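PDB 3ZHC: phytase from Citrobacter braakii, which belongs to branch 2 of the histidine phosphatase superfamily, a family of enzymes named for a histidine in the active site. Local coordinates for residues V369-V374 with L398-C403. The protein carries 2 engineered substitutions. Sequence-based numbering, arbitrary orientation.
Sequences VQVSFV and LKLIAC
Water 1 bridges the two backbones: its oxygen accepts from Val371 N and donates to Leu398 O, each at 2.7 Å. Beside it the backbones meet directly: Leu398 N donates to Val371 O at 3.0 Å, a bent bond (146° at the hydrogen). The water spans the gap between Val371 N and Leu398 O, where the chain leaves strand 394-398 and draws away from strand 366-375.

With CG1 anti to the backbone N (chi1 -173°) and CG2 beside that N, the methyls of Val371 face different leucines. CG1 lies 3.8 Å from Leu398 CD1. CG2 meets Leu400 CD1 at 3.6 Å, the side chains of Val371 and Leu400 crossing at about a right angle. Leu398 CD1 also reaches along the strand to Phe373 CB (4.1 Å). Beyond the contact, Leu400 packs on Phe417 and Leu420 of helix 414-424, and the disulfide Cys403-Cys412 ties the loop to the next strand; Gln61 of the second subunit accepts a hydrogen bond from Lys399 N. A direct bond and a water bridge thus satisfy the backbone N and O of both Val371 and Leu398 at a buried site, while apolar contact with Val371 extends from Leu398 into the loop at Leu400.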
loop_
_atom_site.group_PDB
_atom_site.type_symbol
_atom_site.label_atom_id
_atom_site.label_comp_id
_atom_site.label_asym_id
_atom_site.label_seq_id
_atom_site.Cartn_x
_atom_site.Cartn_y
_atom_site.Cartn_z
ATOM N N VAL B 369 26.418 6.176 -4.403
ATOM C CA VAL B 369 25.364 5.885 -5.380
ATOM C C VAL B 369 23.985 6.131 -4.794
ATOM O O VAL B 369 23.650 5.539 -3.769
ATOM C CB VAL B 369 25.422 4.405 -5.876
ATOM C CG1 VAL B 369 24.315 4.135 -6.906
ATOM C CG2 VAL B 369 26.767 4.085 -6.458
ATOM N N GLN B 370 23.195 7.007 -5.442
ATOM C CA GLN B 370 21.796 7.256 -5.058
ATOM C C GLN B 370 20.881 6.677 -6.121
ATOM O O GLN B 370 21.156 6.823 -7.321
ATOM C CB GLN B 370 21.499 8.750 -4.888
ATOM C CG GLN B 370 20.186 8.987 -4.112
ATOM C CD GLN B 370 19.935 10.420 -3.816
ATOM O OE1 GLN B 370 19.917 11.255 -4.720
ATOM N NE2 GLN B 370 19.726 10.738 -2.531
ATOM N N VAL B 371 19.797 6.024 -5.679
ATOM C CA VAL B 371 18.837 5.381 -6.563
ATOM C C VAL B 371 17.480 6.070 -6.422
ATOM O O VAL B 371 16.990 6.254 -5.307
ATOM C CB VAL B 371 18.676 3.871 -6.264
ATOM C CG1 VAL B 371 17.782 3.202 -7.339
ATOM C CG2 VAL B 371 20.015 3.189 -6.198
ATOM N N SER B 372 16.886 6.443 -7.559
ATOM C CA SER B 372 15.589 7.115 -7.595
ATOM C C SER B 372 14.693 6.536 -8.661
ATOM O O SER B 372 15.162 5.858 -9.575
ATOM C CB SER B 372 15.784 8.604 -7.890
ATOM O OG SER B 372 16.558 9.214 -6.892
ATOM N N PHE B 373 13.392 6.800 -8.535
ATOM C CA PHE B 373 12.446 6.479 -9.601
ATOM C C PHE B 373 11.801 7.781 -10.065
ATOM O O PHE B 373 11.078 8.401 -9.307
ATOM C CB PHE B 373 11.383 5.440 -9.208
ATOM C CG PHE B 373 10.754 4.777 -10.417
ATOM C CD1 PHE B 373 9.696 5.367 -11.081
ATOM C CD2 PHE B 373 11.263 3.560 -10.910
ATOM C CE1 PHE B 373 9.132 4.749 -12.218
ATOM C CE2 PHE B 373 10.706 2.947 -12.040
ATOM C CZ PHE B 373 9.646 3.539 -12.688
ATOM N N VAL B 374 12.088 8.177 -11.317
ATOM C CA VAL B 374 11.535 9.405 -11.932
ATOM C C VAL B 374 10.419 9.007 -12.916
ATOM O O VAL B 374 10.613 8.131 -13.769
ATOM C CB VAL B 374 12.631 10.232 -12.626
ATOM C CG1 VAL B 374 12.046 11.441 -13.320
ATOM C CG2 VAL B 374 13.673 10.660 -11.608
ATOM N N LEU B 398 14.548 5.904 -3.639
ATOM C CA LEU B 398 14.620 4.459 -3.405
ATOM C C LEU B 398 15.752 4.149 -2.411
ATOM O O LEU B 398 16.787 4.861 -2.380
ATOM C CB LEU B 398 14.806 3.694 -4.715
ATOM C CG LEU B 398 13.740 3.972 -5.792
ATOM C CD1 LEU B 398 14.029 3.155 -6.992
ATOM C CD2 LEU B 398 12.308 3.693 -5.293
ATOM N N LYS B 399 15.541 3.086 -1.617
ATOM C CA LYS B 399 16.474 2.676 -0.570
ATOM C C LYS B 399 17.067 1.282 -0.858
ATOM O O LYS B 399 16.328 0.277 -0.910
ATOM C CB LYS B 399 15.767 2.670 0.791
ATOM C CG LYS B 399 14.976 3.966 1.136
ATOM C CD LYS B 399 15.838 5.222 1.118
ATOM C CE LYS B 399 14.992 6.476 1.429
ATOM N NZ LYS B 399 15.796 7.743 1.398
ATOM N N LEU B 400 18.397 1.232 -1.048
ATOM C CA LEU B 400 19.136 -0.014 -1.227
ATOM C C LEU B 400 19.612 -0.379 0.175
ATOM O O LEU B 400 20.740 -0.060 0.560
ATOM C CB LEU B 400 20.315 0.136 -2.206
ATOM C CG LEU B 400 20.059 -0.069 -3.681
ATOM C CD1 LEU B 400 21.287 0.323 -4.482
ATOM C CD2 LEU B 400 19.685 -1.521 -3.943
ATOM N N ILE B 401 18.737 -1.053 0.923
ATOM C CA ILE B 401 18.975 -1.409 2.344
ATOM C C ILE B 401 20.147 -2.409 2.557
ATOM O O ILE B 401 20.891 -2.296 3.543
ATOM C CB ILE B 401 17.686 -1.980 2.996
ATOM C CG1 ILE B 401 16.560 -0.934 3.002
ATOM C CG2 ILE B 401 17.947 -2.438 4.427
ATOM C CD1 ILE B 401 15.237 -1.505 3.413
ATOM N N ALA B 402 20.297 -3.364 1.631
ATOM C CA ALA B 402 21.350 -4.410 1.710
ATOM C C ALA B 402 22.812 -3.897 1.688
ATOM O O ALA B 402 23.725 -4.652 2.061
ATOM C CB ALA B 402 21.153 -5.439 0.589
ATOM N N CYS B 403 23.033 -2.639 1.247
ATOM C CA CYS B 403 24.386 -2.031 1.217
ATOM C C CYS B 403 25.038 -2.008 2.587
ATOM O O CYS B 403 24.377 -1.728 3.588
ATOM C CB CYS B 403 24.346 -0.594 0.667
ATOM S SG CYS B 403 24.159 -0.472 -1.096
HETATM O O HOH W 1 19.200 5.979 -3.032
#